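Local coordinates for protein salmonella typhimurium DB7155 bacteriophage DET7 tailspike (PDB 2V5I) that recognises and probably hydrolyses the O-antigen polysaccharide of its Salmonella host, acting as the trimeric receptor-binding tailspike of the phage, at residues Arg165-Asn170 with His185-Asp190; Gly214-Gly219 with Gly244-Thr249; Asn274-Asp279 with Asn321-Asn326. One frame throughout, in Å; residues are numbered along the deposited sequence.

All three contacts join parallel strands of neighbouring coils in the long beta-helix, and they follow one another along its axis. Contact 1 pairs strands 167-169 and 187-196; the second of these also borders strand 216-218 of contact 2, whose strand 244-246 in turn lies beside strand 276-278 of contact 3. Contacts 2 and 3 are largely buried, contact 1 only partly. Chemistry changes along the row: contact 1 carries charged side chains directed at a second subunit, contact 2 is mostly glycine, aliphatic and tyrosine packing, and contact 3 combines an aromatic pair with amide, carboxylate and guanidinium groups. Contacts 1 and 3 lie about 19 Å apart, centre to centre, and do not touch.

Contact 1 of 3, residues Arg165-Asn170 with His185-Asp190; sequences RVEIRN and HCKVID
Arg165 lays its guanidinium flat over the ring of His185, the centres of the two groups 3.9 Å apart and their planes only 10° from parallel. Both side chains run the same way; CG and CD of the arginine rest against CB of His185 before the chain brings CZ over the ring. NH1 of the same group also forms a salt bridge with Asp192 of the second subunit, and Lys187 NZ takes the other oxygen of that carboxylate.

The backbones are bonded as parallel strands, with Glu167, Ile168 and Arg169 level with Lys187, Val188 and Ile189. Lys187 N gives to Val166 O at 3.1 Å, and Ile168 N answers to Lys187 O at 2.9 Å. The ladder continues through Ile189 N to Ile168 O (2.8 Å) and closes with Asn170 N on Ile189 O. Ahead of it a thiol enters the pattern: Cys186 SG, held beside its own backbone N (chi1 -67°), accepts from Val166 N at 3.6 Å.

Within the first strand Arg169 grips Glu167 side-on, NE and NH2 both giving to OE1. The NE bond, 2.9 Å to Glu167 OE1, meets the oxygen nearly along its C-O direction, whereas NH2 comes from above the carboxylate plane. Glu167 OE2 stays 4.4 Å from Lys187 NZ, beyond a salt bridge. On the other face Ile168 and Val188 both pack on Phe180 of strand 176-181.

The two faces therefore differ: a hydrophobic one directed into the coil, and a mainly charged one that also carries Ile189. At the loop end of the charged side, the stack on His185 and the salt bridge to Asp192 of the second subunit together probably fix the Arg165 guanidinium, and that carboxylate probably offsets the positive charge of Arg165 and Lys187.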
ATOM      1  N   ARG A 165      27.521  -4.412 -14.608  1.00 13.97           N
ATOM      2  CA  ARG A 165      26.979  -3.045 -14.758  1.00 16.35           C
ATOM      3  C   ARG A 165      26.605  -2.720 -16.195  1.00 18.27           C
ATOM      4  O   ARG A 165      27.012  -1.667 -16.744  1.00 21.59           O
ATOM      5  CB  ARG A 165      27.989  -1.994 -14.224  1.00 19.12           C
ATOM      6  CG  ARG A 165      28.512  -2.254 -12.837  1.00 26.34           C
ATOM      7  CD  ARG A 165      27.976  -1.340 -11.763  1.00 34.68           C
ATOM      8  NE  ARG A 165      28.632  -1.671 -10.479  1.00 41.96           N
ATOM      9  CZ  ARG A 165      28.127  -1.487  -9.254  1.00 42.59           C
ATOM     10  NH1 ARG A 165      26.928  -0.954  -9.066  1.00 44.67           N
ATOM     11  NH2 ARG A 165      28.841  -1.853  -8.195  1.00 44.39           N
ATOM     12  N   VAL A 166      25.970  -3.654 -16.858  1.00 13.11           N
ATOM     13  CA  VAL A 166      25.420  -3.426 -18.185  1.00 11.51           C
ATOM     14  C   VAL A 166      23.941  -3.216 -17.998  1.00 13.65           C
ATOM     15  O   VAL A 166      23.297  -3.965 -17.252  1.00 15.29           O
ATOM     16  CB  VAL A 166      25.715  -4.560 -19.143  1.00 13.34           C
ATOM     17  CG1 VAL A 166      24.914  -4.435 -20.482  1.00 16.09           C
ATOM     18  CG2 VAL A 166      27.194  -4.670 -19.378  1.00 15.57           C
ATOM     19  N   GLU A 167      23.418  -2.187 -18.658  1.00 11.25           N
ATOM     20  CA  GLU A 167      21.964  -1.867 -18.614  1.00 10.67           C
ATOM     21  C   GLU A 167      21.352  -1.996 -19.989  1.00 11.36           C
ATOM     22  O   GLU A 167      21.925  -1.491 -20.952  1.00 10.76           O
ATOM     23  CB  GLU A 167      21.754  -0.438 -18.184  1.00 13.79           C
ATOM     24  CG  GLU A 167      21.954  -0.240 -16.706  1.00 23.36           C
ATOM     25  CD  GLU A 167      21.214   1.000 -16.176  1.00 36.35           C
ATOM     26  OE1 GLU A 167      20.647   1.768 -16.984  1.00 40.83           O
ATOM     27  OE2 GLU A 167      21.216   1.214 -14.942  1.00 45.93           O
ATOM     28  N   ILE A 168      20.181  -2.616 -20.050  1.00 10.60           N
ATOM     29  CA  ILE A 168      19.347  -2.649 -21.270  1.00 10.23           C
ATOM     30  C   ILE A 168      18.132  -1.785 -20.953  1.00  9.59           C
ATOM     31  O   ILE A 168      17.548  -1.932 -19.874  1.00 10.94           O
ATOM     32  CB  ILE A 168      18.873  -4.096 -21.566  1.00  9.99           C
ATOM     33  CG1 ILE A 168      20.054  -4.946 -22.013  1.00 11.19           C
ATOM     34  CG2 ILE A 168      17.800  -4.062 -22.633  1.00 13.37           C
ATOM     35  CD1 ILE A 168      19.708  -6.377 -22.342  1.00 18.16           C
ATOM     36  N   ARG A 169      17.839  -0.809 -21.808  1.00  8.74           N
ATOM     37  CA  ARG A 169      16.745   0.110 -21.570  1.00  8.56           C
ATOM     38  C   ARG A 169      15.721   0.027 -22.693  1.00  9.25           C
ATOM     39  O   ARG A 169      16.101  -0.024 -23.877  1.00  9.75           O
ATOM     40  CB  ARG A 169      17.282   1.544 -21.497  1.00 11.02           C
ATOM     41  CG  ARG A 169      18.284   1.769 -20.340  1.00 15.36           C
ATOM     42  CD  ARG A 169      18.832   3.187 -20.322  1.00 19.36           C
ATOM     43  NE  ARG A 169      19.885   3.296 -19.302  1.00 26.29           N
ATOM     44  CZ  ARG A 169      20.822   4.246 -19.272  1.00 32.32           C
ATOM     45  NH1 ARG A 169      20.862   5.200 -20.202  1.00 34.17           N
ATOM     46  NH2 ARG A 169      21.726   4.224 -18.307  1.00 38.63           N
ATOM     47  N   ASN A 170      14.437   0.015 -22.346  1.00  8.48           N
ATOM     48  CA  ASN A 170      13.341   0.078 -23.375  1.00  9.58           C
ATOM     49  C   ASN A 170      13.406  -1.044 -24.415  1.00 10.87           C
ATOM     50  O   ASN A 170      13.139  -0.843 -25.624  1.00 12.12           O
ATOM     51  CB  ASN A 170      13.372   1.477 -24.012  1.00 10.92           C
ATOM     52  CG  ASN A 170      13.209   2.579 -22.996  1.00 17.74           C
ATOM     53  OD1 ASN A 170      12.156   2.684 -22.363  1.00 21.43           O
ATOM     54  ND2 ASN A 170      14.221   3.411 -22.833  1.00 22.02           N
ATOM     55  N   HIS A 185      25.306  -6.929 -11.201  1.00 10.87           N
ATOM     56  CA  HIS A 185      24.945  -5.524 -11.305  1.00 11.56           C
ATOM     57  C   HIS A 185      24.391  -5.104 -12.659  1.00 12.86           C
ATOM     58  O   HIS A 185      24.594  -3.949 -13.053  1.00 14.70           O
ATOM     59  CB  HIS A 185      26.154  -4.685 -10.909  1.00 13.34           C
ATOM     60  CG  HIS A 185      26.493  -4.851  -9.469  1.00 16.43           C
ATOM     61  ND1 HIS A 185      27.567  -5.598  -9.041  1.00 23.31           N
ATOM     62  CD2 HIS A 185      25.839  -4.452  -8.351  1.00 23.50           C
ATOM     63  CE1 HIS A 185      27.575  -5.623  -7.717  1.00 21.31           C
ATOM     64  NE2 HIS A 185      26.547  -4.932  -7.276  1.00 24.05           N
ATOM     65  N   CYS A 186      23.671  -6.007 -13.309  1.00 10.85           N
ATOM     66  CA  CYS A 186      23.061  -5.751 -14.616  1.00  9.69           C
ATOM     67  C   CYS A 186      21.568  -5.472 -14.431  1.00  9.55           C
ATOM     68  O   CYS A 186      20.942  -5.996 -13.534  1.00 12.30           O
ATOM     69  CB  CYS A 186      23.299  -6.883 -15.631  1.00 10.27           C
ATOM     70  SG  CYS A 186      25.083  -7.006 -16.087  1.00 13.19           S
ATOM     71  N   LYS A 187      21.025  -4.601 -15.269  1.00  9.98           N
ATOM     72  CA  LYS A 187      19.619  -4.223 -15.127  1.00  8.68           C
ATOM     73  C   LYS A 187      18.901  -4.196 -16.453  1.00  9.51           C
ATOM     74  O   LYS A 187      19.498  -3.778 -17.458  1.00 11.76           O
ATOM     75  CB  LYS A 187      19.541  -2.870 -14.460  1.00 11.50           C
ATOM     76  CG  LYS A 187      20.151  -2.798 -13.040  1.00 15.84           C
ATOM     77  CD  LYS A 187      20.126  -1.397 -12.475  1.00 24.74           C
ATOM     78  CE  LYS A 187      21.212  -1.191 -11.354  1.00 30.04           C
ATOM     79  NZ  LYS A 187      22.721  -1.404 -11.715  1.00 33.68           N
ATOM     80  N   VAL A 188      17.604  -4.547 -16.432  1.00  8.55           N
ATOM     81  CA  VAL A 188      16.754  -4.450 -17.587  1.00  8.95           C
ATOM     82  C   VAL A 188      15.644  -3.491 -17.182  1.00  8.75           C
ATOM     83  O   VAL A 188      14.851  -3.791 -16.307  1.00 10.83           O
ATOM     84  CB  VAL A 188      16.194  -5.821 -18.024  1.00  9.30           C
ATOM     85  CG1 VAL A 188      15.265  -5.665 -19.227  1.00 12.60           C
ATOM     86  CG2 VAL A 188      17.378  -6.761 -18.369  1.00 11.50           C
ATOM     87  N   ILE A 189      15.653  -2.296 -17.786  1.00  8.61           N
ATOM     88  CA  ILE A 189      14.847  -1.192 -17.361  1.00 11.90           C
ATOM     89  C   ILE A 189      13.772  -0.828 -18.406  1.00 10.28           C
ATOM     90  O   ILE A 189      14.047  -0.771 -19.631  1.00  9.66           O
ATOM     91  CB  ILE A 189      15.745   0.068 -17.124  0.50 12.58           C
ATOM     92  CG1 ILE A 189      16.764  -0.200 -16.007  0.50 14.92           C
ATOM     93  CG2 ILE A 189      14.906   1.290 -16.843  0.50 15.85           C
ATOM     94  CD1 ILE A 189      17.979   0.700 -16.117  0.50 17.29           C
ATOM     95  N   ASP A 190      12.546  -0.552 -17.929  1.00 10.33           N
ATOM     96  CA  ASP A 190      11.446  -0.037 -18.769  1.00  9.04           C
ATOM     97  C   ASP A 190      11.174  -0.824 -20.061  1.00 10.07           C
ATOM     98  O   ASP A 190      10.889  -0.251 -21.121  1.00 11.59           O
ATOM     99  CB  ASP A 190      11.690   1.443 -19.092  1.00 11.19           C
ATOM    100  CG  ASP A 190      11.759   2.311 -17.829  1.00 17.71           C
ATOM    101  OD1 ASP A 190      11.159   1.937 -16.790  1.00 20.72           O
ATOM    102  OD2 ASP A 190      12.462   3.364 -17.878  1.00 23.09           O
TER
HETATM  103  O   HOH W   1       9.667   1.526 -22.915  1.00 40.33           O

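Contact 2 of 3, residues Gly214-Gly219 with Gly244-Thr249; sequences GNYVIG and GVIGVT
Tyr216 lies against Gly244, the residue level with it on the neighbouring strand, and each part of its side chain meets something different. CB sits 3.7 Å from Gly244 O. With CG beside its own backbone N (chi1 -69°), the ring is carried along the glycine, which has no side chain in its way. CD2 then approaches Gly244 O and N, and CE2 goes on to Ile246 CD1 at 3.9 Å, the two side chains crossing obliquely. At the tip, OH is hydrogen-bonded to Asn242, just ahead of the second strand.

The backbones beneath are parallel. Gly244 N gives to Asn215 O at 3.0 Å, and Val217 N returns to Gly244 O; Ile246 N to Val217 O and Gly219 N to Ile246 O (2.9 Å) complete the ladder. Val217 and Val248 meet nearly at a right angle, CG1 of the first 3.7 Å from CG2 of the second. That same Val248 methyl also touches the carbonyl oxygens of Val217 and Gly219, beside the corner the chain turns at Gly219.

The pair lies between further parallel strands. Strand 216-218 has strand 187-196 along its other edge, through backbone bonds of Tyr216 and Ile218, while strand 244-246 is flanked in the same way by 276-278. Val217 packs inward on Ile202 and Phe204 of strand 202-205 and on Val230, and Val245 on Val230 and Phe232 of strand 230-233; on the outward face Arg221 of the second subunit packs on Tyr216.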
ATOM      1  N   GLY A 214      22.980  -7.954  -7.532  1.00  9.05           N
ATOM      2  CA  GLY A 214      22.753  -6.647  -8.100  1.00  9.43           C
ATOM      3  C   GLY A 214      21.987  -6.675  -9.433  1.00  9.33           C
ATOM      4  O   GLY A 214      21.924  -5.649 -10.136  1.00 11.45           O
ATOM      5  N   ASN A 215      21.401  -7.824  -9.765  1.00  8.79           N
ATOM      6  CA  ASN A 215      20.706  -7.955 -11.052  1.00  8.43           C
ATOM      7  C   ASN A 215      19.213  -7.685 -10.862  1.00  7.45           C
ATOM      8  O   ASN A 215      18.578  -8.285  -9.970  1.00  9.16           O
ATOM      9  CB  ASN A 215      20.871  -9.406 -11.595  1.00  7.08           C
ATOM     10  CG  ASN A 215      22.325  -9.738 -11.964  1.00  8.36           C
ATOM     11  OD1 ASN A 215      23.064  -8.867 -12.424  1.00  9.02           O
ATOM     12  ND2 ASN A 215      22.732 -10.979 -11.750  1.00 10.96           N
ATOM     13  N   TYR A 216      18.689  -6.774 -11.696  1.00  7.31           N
ATOM     14  CA  TYR A 216      17.311  -6.328 -11.560  1.00  6.38           C
ATOM     15  C   TYR A 216      16.581  -6.209 -12.861  1.00  8.56           C
ATOM     16  O   TYR A 216      17.193  -5.958 -13.912  1.00  9.20           O
ATOM     17  CB  TYR A 216      17.251  -4.888 -11.021  1.00  8.28           C
ATOM     18  CG  TYR A 216      17.659  -4.620  -9.613  1.00  9.42           C
ATOM     19  CD1 TYR A 216      18.984  -4.402  -9.316  1.00  8.94           C
ATOM     20  CD2 TYR A 216      16.724  -4.603  -8.616  1.00 10.48           C
ATOM     21  CE1 TYR A 216      19.394  -4.108  -7.967  1.00  9.99           C
ATOM     22  CE2 TYR A 216      17.121  -4.332  -7.252  1.00  9.09           C
ATOM     23  CZ  TYR A 216      18.461  -4.093  -6.992  1.00 10.99           C
ATOM     24  OH  TYR A 216      18.827  -3.802  -5.664  1.00 12.49           O
ATOM     25  N   VAL A 217      15.238  -6.258 -12.745  1.00  8.38           N
ATOM     26  CA  VAL A 217      14.283  -5.816 -13.765  1.00  8.91           C
ATOM     27  C   VAL A 217      13.485  -4.711 -13.076  1.00  7.24           C
ATOM     28  O   VAL A 217      12.969  -4.904 -11.972  1.00  7.96           O
ATOM     29  CB  VAL A 217      13.367  -6.947 -14.311  1.00  9.30           C
ATOM     30  CG1 VAL A 217      12.561  -6.404 -15.448  1.00  9.33           C
ATOM     31  CG2 VAL A 217      14.249  -8.168 -14.743  1.00 11.22           C
ATOM     32  N   ILE A 218      13.571  -3.495 -13.651  1.00  8.05           N
ATOM     33  CA  ILE A 218      12.956  -2.288 -13.074  1.00  8.88           C
ATOM     34  C   ILE A 218      12.004  -1.655 -14.113  1.00  7.93           C
ATOM     35  O   ILE A 218      12.446  -1.279 -15.198  1.00  8.03           O
ATOM     36  CB  ILE A 218      13.938  -1.299 -12.520  0.60 11.17           C
ATOM     37  CG1 ILE A 218      14.873  -1.987 -11.519  0.60 10.21           C
ATOM     38  CG2 ILE A 218      13.201  -0.189 -11.769  0.60 11.41           C
ATOM     39  CD1 ILE A 218      16.057  -1.051 -11.105  0.60  8.45           C
ATOM     40  N   GLY A 219      10.744  -1.552 -13.779  1.00  9.70           N
ATOM     41  CA  GLY A 219       9.766  -0.953 -14.641  1.00  9.16           C
ATOM     42  C   GLY A 219       9.399  -1.784 -15.866  1.00  9.06           C
ATOM     43  O   GLY A 219       9.953  -2.862 -16.091  1.00 10.04           O
ATOM     44  N   GLY A 244      16.523  -8.292  -7.851  1.00  7.42           N
ATOM     45  CA  GLY A 244      15.081  -8.607  -7.966  1.00  8.35           C
ATOM     46  C   GLY A 244      14.334  -7.825  -8.977  1.00  7.84           C
ATOM     47  O   GLY A 244      14.865  -7.494 -10.055  1.00  8.02           O
ATOM     48  N   VAL A 245      13.078  -7.557  -8.640  1.00  8.36           N
ATOM     49  CA  VAL A 245      12.059  -6.977  -9.540  1.00  9.93           C
ATOM     50  C   VAL A 245      11.371  -5.832  -8.812  1.00  8.28           C
ATOM     51  O   VAL A 245      10.921  -6.016  -7.656  1.00  9.82           O
ATOM     52  CB  VAL A 245      11.039  -8.083  -9.886  1.00 12.85           C
ATOM     53  CG1 VAL A 245       9.968  -7.558 -10.774  1.00 15.09           C
ATOM     54  CG2 VAL A 245      11.767  -9.261 -10.548  1.00 14.45           C
ATOM     55  N   ILE A 246      11.378  -4.629  -9.420  1.00  8.03           N
ATOM     56  CA  ILE A 246      10.680  -3.456  -8.858  1.00  9.68           C
ATOM     57  C   ILE A 246       9.898  -2.774  -9.980  1.00  8.25           C
ATOM     58  O   ILE A 246      10.462  -2.373 -10.979  1.00  8.08           O
ATOM     59  CB  ILE A 246      11.675  -2.429  -8.263  1.00 11.65           C
ATOM     60  CG1 ILE A 246      12.616  -3.068  -7.246  1.00 12.61           C
ATOM     61  CG2 ILE A 246      10.912  -1.334  -7.533  1.00 11.64           C
ATOM     62  CD1 ILE A 246      13.831  -2.185  -6.925  1.00 15.78           C
ATOM     63  N   GLY A 247       8.590  -2.654  -9.812  1.00  8.25           N
ATOM     64  CA  GLY A 247       7.797  -1.907 -10.773  1.00  7.97           C
ATOM     65  C   GLY A 247       7.498  -2.553 -12.112  1.00  7.33           C
ATOM     66  O   GLY A 247       7.236  -1.841 -13.100  1.00 11.36           O
ATOM     67  N   VAL A 248       7.480  -3.888 -12.155  1.00  6.91           N
ATOM     68  CA  VAL A 248       7.335  -4.598 -13.449  1.00  7.39           C
ATOM     69  C   VAL A 248       5.945  -5.239 -13.573  1.00  8.17           C
ATOM     70  O   VAL A 248       5.399  -5.715 -12.593  1.00  9.00           O
ATOM     71  CB  VAL A 248       8.402  -5.728 -13.549  1.00  7.70           C
ATOM     72  CG1 VAL A 248       8.382  -6.412 -14.887  1.00  9.30           C
ATOM     73  CG2 VAL A 248       9.800  -5.176 -13.279  1.00  9.04           C
ATOM     74  N   THR A 249       5.419  -5.354 -14.799  1.00  7.57           N
ATOM     75  CA  THR A 249       4.186  -6.096 -15.021  1.00  7.97           C
ATOM     76  C   THR A 249       4.485  -7.233 -15.981  1.00  7.95           C
ATOM     77  O   THR A 249       5.220  -7.055 -16.953  1.00  8.63           O
ATOM     78  CB  THR A 249       3.108  -5.183 -15.650  1.00 11.70           C
ATOM     79  OG1 THR A 249       2.789  -4.113 -14.744  1.00 12.22           O
ATOM     80  CG2 THR A 249       1.839  -5.975 -16.020  1.00 13.91           C
TER

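Contact 3 of 3, residues Asn274-Asp279 with Asn321-Asn326; sequences NLQFRD and NHLVDN
Phe277 turns its ring edge onto one face of His322 in a T-shaped pair, planes 89° apart and centroids separated by 5.7 Å. CE2 makes the approach, 4.1 Å from His322 CG and off toward the rim of the imidazole. The imidazole is also held at its edge: Leu275 N gives to His322 ND1 at 3.1 Å, in the ring plane. This accepting ND1 adds a rung ahead of the backbone ladder, in which Leu323 N bonds Leu275 O and Phe277 N bonds Leu323 O (2.8 Å).

On the opposite face Arg278, bent at chi3 (-63°), directs NE and NH2 to the one oxygen of Gln276, with NE 2.7 Å from OE1. At the corner, in one of two modelled conformers of Asn326, its ND2 reaches Asp279 OD1 at 2.7 Å. A water lies 2.9 Å from Arg278 NH1 and near Asp279 OD1 and Asp325 OD2. Asn326 packs on its counterparts in both other subunits.

Phe277 and Val324 pack on Leu292 inside; mostly polar groups, with Leu323, lie outside. Such stacking of parallel strands from successive coils is the hallmark of the right-handed parallel beta-helix of P22-like tailspikes.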
ATOM      1  N   ASN A 274      17.279 -13.542  -0.796  1.00  7.50           N
ATOM      2  CA  ASN A 274      17.458 -12.109  -0.504  1.00  7.36           C
ATOM      3  C   ASN A 274      17.238 -11.244  -1.726  1.00  6.83           C
ATOM      4  O   ASN A 274      17.974 -10.260  -1.942  1.00  9.26           O
ATOM      5  CB  ASN A 274      18.879 -11.881   0.039  1.00  8.55           C
ATOM      6  CG  ASN A 274      19.123 -12.524   1.398  1.00 10.53           C
ATOM      7  OD1 ASN A 274      18.360 -12.324   2.381  1.00 12.25           O
ATOM      8  ND2 ASN A 274      20.263 -13.259   1.496  1.00 10.25           N
ATOM      9  N   LEU A 275      16.178 -11.521  -2.476  1.00  8.78           N
ATOM     10  CA  LEU A 275      15.819 -10.717  -3.655  1.00  6.14           C
ATOM     11  C   LEU A 275      14.578  -9.884  -3.311  1.00  8.31           C
ATOM     12  O   LEU A 275      13.820 -10.249  -2.408  1.00 10.59           O
ATOM     13  CB  LEU A 275      15.503 -11.609  -4.893  1.00  7.45           C
ATOM     14  CG  LEU A 275      16.743 -12.415  -5.385  1.00  8.65           C
ATOM     15  CD1 LEU A 275      16.239 -13.213  -6.588  1.00 10.25           C
ATOM     16  CD2 LEU A 275      17.891 -11.515  -5.763  1.00 12.20           C
ATOM     17  N   GLN A 276      14.421  -8.749  -3.987  1.00  6.74           N
ATOM     18  CA  GLN A 276      13.181  -7.959  -3.894  1.00  7.50           C
ATOM     19  C   GLN A 276      12.132  -8.338  -4.893  1.00  6.85           C
ATOM     20  O   GLN A 276      12.447  -8.615  -6.062  1.00  7.50           O
ATOM     21  CB  GLN A 276      13.545  -6.489  -4.158  1.00  8.03           C
ATOM     22  CG  GLN A 276      14.492  -5.890  -3.138  1.00  7.89           C
ATOM     23  CD  GLN A 276      14.749  -4.457  -3.473  1.00 10.31           C
ATOM     24  OE1 GLN A 276      13.792  -3.668  -3.433  1.00 12.81           O
ATOM     25  NE2 GLN A 276      15.986  -4.103  -3.852  1.00  9.57           N
ATOM     26  N   PHE A 277      10.864  -8.308  -4.468  1.00  8.83           N
ATOM     27  CA  PHE A 277       9.718  -8.435  -5.359  1.00  9.03           C
ATOM     28  C   PHE A 277       8.739  -7.377  -4.878  1.00  8.86           C
ATOM     29  O   PHE A 277       8.058  -7.583  -3.852  1.00  9.44           O
ATOM     30  CB  PHE A 277       9.129  -9.844  -5.341  1.00  9.57           C
ATOM     31  CG  PHE A 277      10.074 -10.847  -5.882  1.00  7.00           C
ATOM     32  CD1 PHE A 277      10.133 -11.067  -7.240  1.00  8.81           C
ATOM     33  CD2 PHE A 277      10.941 -11.557  -5.036  1.00 10.54           C
ATOM     34  CE1 PHE A 277      11.092 -11.973  -7.752  1.00 13.00           C
ATOM     35  CE2 PHE A 277      11.886 -12.408  -5.568  1.00  9.66           C
ATOM     36  CZ  PHE A 277      11.956 -12.595  -6.918  1.00 13.05           C
ATOM     37  N   ARG A 278       8.820  -6.174  -5.497  1.00  8.04           N
ATOM     38  CA  ARG A 278       8.099  -5.005  -4.975  1.00  8.89           C
ATOM     39  C   ARG A 278       7.458  -4.174  -6.082  1.00 10.05           C
ATOM     40  O   ARG A 278       7.966  -4.086  -7.191  1.00  8.34           O
ATOM     41  CB  ARG A 278       9.021  -4.065  -4.165  1.00 11.78           C
ATOM     42  CG  ARG A 278       9.662  -4.689  -2.944  1.00 12.45           C
ATOM     43  CD  ARG A 278      10.236  -3.615  -2.012  1.00 14.85           C
ATOM     44  NE  ARG A 278      11.295  -2.877  -2.682  1.00 13.50           N
ATOM     45  CZ  ARG A 278      11.255  -1.604  -3.103  1.00 13.92           C
ATOM     46  NH1 ARG A 278      10.173  -0.839  -2.919  1.00 16.32           N
ATOM     47  NH2 ARG A 278      12.293  -1.076  -3.756  1.00 15.06           N
ATOM     48  N   ASP A 279       6.285  -3.625  -5.778  1.00  8.93           N
ATOM     49  CA  ASP A 279       5.607  -2.691  -6.669  1.00  8.08           C
ATOM     50  C   ASP A 279       5.359  -3.301  -8.060  1.00 10.43           C
ATOM     51  O   ASP A 279       5.393  -2.604  -9.069  1.00 12.96           O
ATOM     52  CB  ASP A 279       6.412  -1.383  -6.805  1.00 10.27           C
ATOM     53  CG  ASP A 279       6.712  -0.656  -5.498  1.00 23.03           C
ATOM     54  OD1 ASP A 279       6.125  -0.913  -4.423  1.00 32.01           O
ATOM     55  OD2 ASP A 279       7.573   0.278  -5.592  1.00 27.27           O
ATOM     56  N   ASN A 321      14.318 -15.524   2.562  1.00  9.28           N
ATOM     57  CA  ASN A 321      14.285 -14.122   2.965  1.00 10.41           C
ATOM     58  C   ASN A 321      14.109 -13.098   1.851  1.00 10.77           C
ATOM     59  O   ASN A 321      14.787 -12.023   1.849  1.00 13.11           O
ATOM     60  CB  ASN A 321      15.555 -13.775   3.762  1.00 11.16           C
ATOM     61  CG  ASN A 321      15.335 -12.541   4.683  1.00 18.67           C
ATOM     62  OD1 ASN A 321      14.186 -12.207   5.063  1.00 20.49           O
ATOM     63  ND2 ASN A 321      16.403 -11.828   4.947  1.00 17.23           N
ATOM     64  N   HIS A 322      13.193 -13.377   0.931  1.00  9.24           N
ATOM     65  CA  HIS A 322      12.903 -12.344  -0.060  1.00  9.32           C
ATOM     66  C   HIS A 322      12.120 -11.181   0.556  1.00  9.35           C
ATOM     67  O   HIS A 322      11.356 -11.363   1.492  1.00 10.87           O
ATOM     68  CB  HIS A 322      12.158 -12.946  -1.247  1.00  9.37           C
ATOM     69  CG  HIS A 322      12.927 -14.046  -1.913  1.00  6.55           C
ATOM     70  ND1 HIS A 322      14.194 -13.861  -2.412  1.00  6.89           N
ATOM     71  CD2 HIS A 322      12.617 -15.365  -2.156  1.00  8.46           C
ATOM     72  CE1 HIS A 322      14.659 -15.010  -2.893  1.00  9.68           C
ATOM     73  NE2 HIS A 322      13.713 -15.929  -2.774  1.00  9.89           N
ATOM     74  N   LEU A 323      12.332  -9.978   0.016  1.00  8.86           N
ATOM     75  CA  LEU A 323      11.629  -8.797   0.444  1.00 10.46           C
ATOM     76  C   LEU A 323      10.432  -8.610  -0.505  1.00 10.42           C
ATOM     77  O   LEU A 323      10.579  -8.140  -1.642  1.00 10.89           O
ATOM     78  CB  LEU A 323      12.544  -7.569   0.423  1.00  9.67           C
ATOM     79  CG  LEU A 323      11.914  -6.223   0.764  1.00 15.95           C
ATOM     80  CD1 LEU A 323      11.218  -6.245   2.094  1.00 25.85           C
ATOM     81  CD2 LEU A 323      13.028  -5.156   0.756  1.00 14.74           C
ATOM     82  N   VAL A 324       9.259  -9.012  -0.026  1.00 10.73           N
ATOM     83  CA  VAL A 324       8.018  -9.056  -0.809  1.00 11.10           C
ATOM     84  C   VAL A 324       7.044  -8.054  -0.245  1.00 10.99           C
ATOM     85  O   VAL A 324       6.632  -8.185   0.913  1.00 10.22           O
ATOM     86  CB  VAL A 324       7.365 -10.477  -0.768  1.00 11.53           C
ATOM     87  CG1 VAL A 324       6.066 -10.515  -1.578  1.00 13.98           C
ATOM     88  CG2 VAL A 324       8.330 -11.498  -1.309  1.00 15.20           C
ATOM     89  N   ASP A 325       6.766  -6.993  -1.020  1.00 11.19           N
ATOM     90  CA  ASP A 325       5.895  -5.883  -0.573  1.00 11.44           C
ATOM     91  C   ASP A 325       5.272  -5.177  -1.759  1.00 10.96           C
ATOM     92  O   ASP A 325       5.915  -4.904  -2.756  1.00 11.42           O
ATOM     93  CB  ASP A 325       6.744  -4.839   0.218  1.00 12.07           C
ATOM     94  CG  ASP A 325       5.929  -3.654   0.713  1.00 22.70           C
ATOM     95  OD1 ASP A 325       5.087  -3.825   1.618  1.00 25.40           O
ATOM     96  OD2 ASP A 325       6.148  -2.515   0.220  1.00 26.41           O
ATOM     97  N   ASN A 326       3.975  -4.903  -1.633  1.00 10.39           N
ATOM     98  CA  ASN A 326       3.226  -4.136  -2.599  1.00  9.63           C
ATOM     99  C   ASN A 326       3.194  -4.803  -3.974  1.00  9.79           C
ATOM    100  O   ASN A 326       3.610  -4.252  -4.975  1.00 11.01           O
ATOM    101  CB  ASN A 326       3.753  -2.704  -2.739  0.60 11.57           C
ATOM    102  CG  ASN A 326       2.872  -1.869  -3.623  0.60 14.72           C
ATOM    103  OD1 ASN A 326       1.687  -2.152  -3.747  0.60 19.30           O
ATOM    104  ND2 ASN A 326       3.430  -0.814  -4.222  0.60 17.58           N
TER
HETATM  105  O   HOH W   2       7.506  -1.298  -1.770  1.00 25.62           O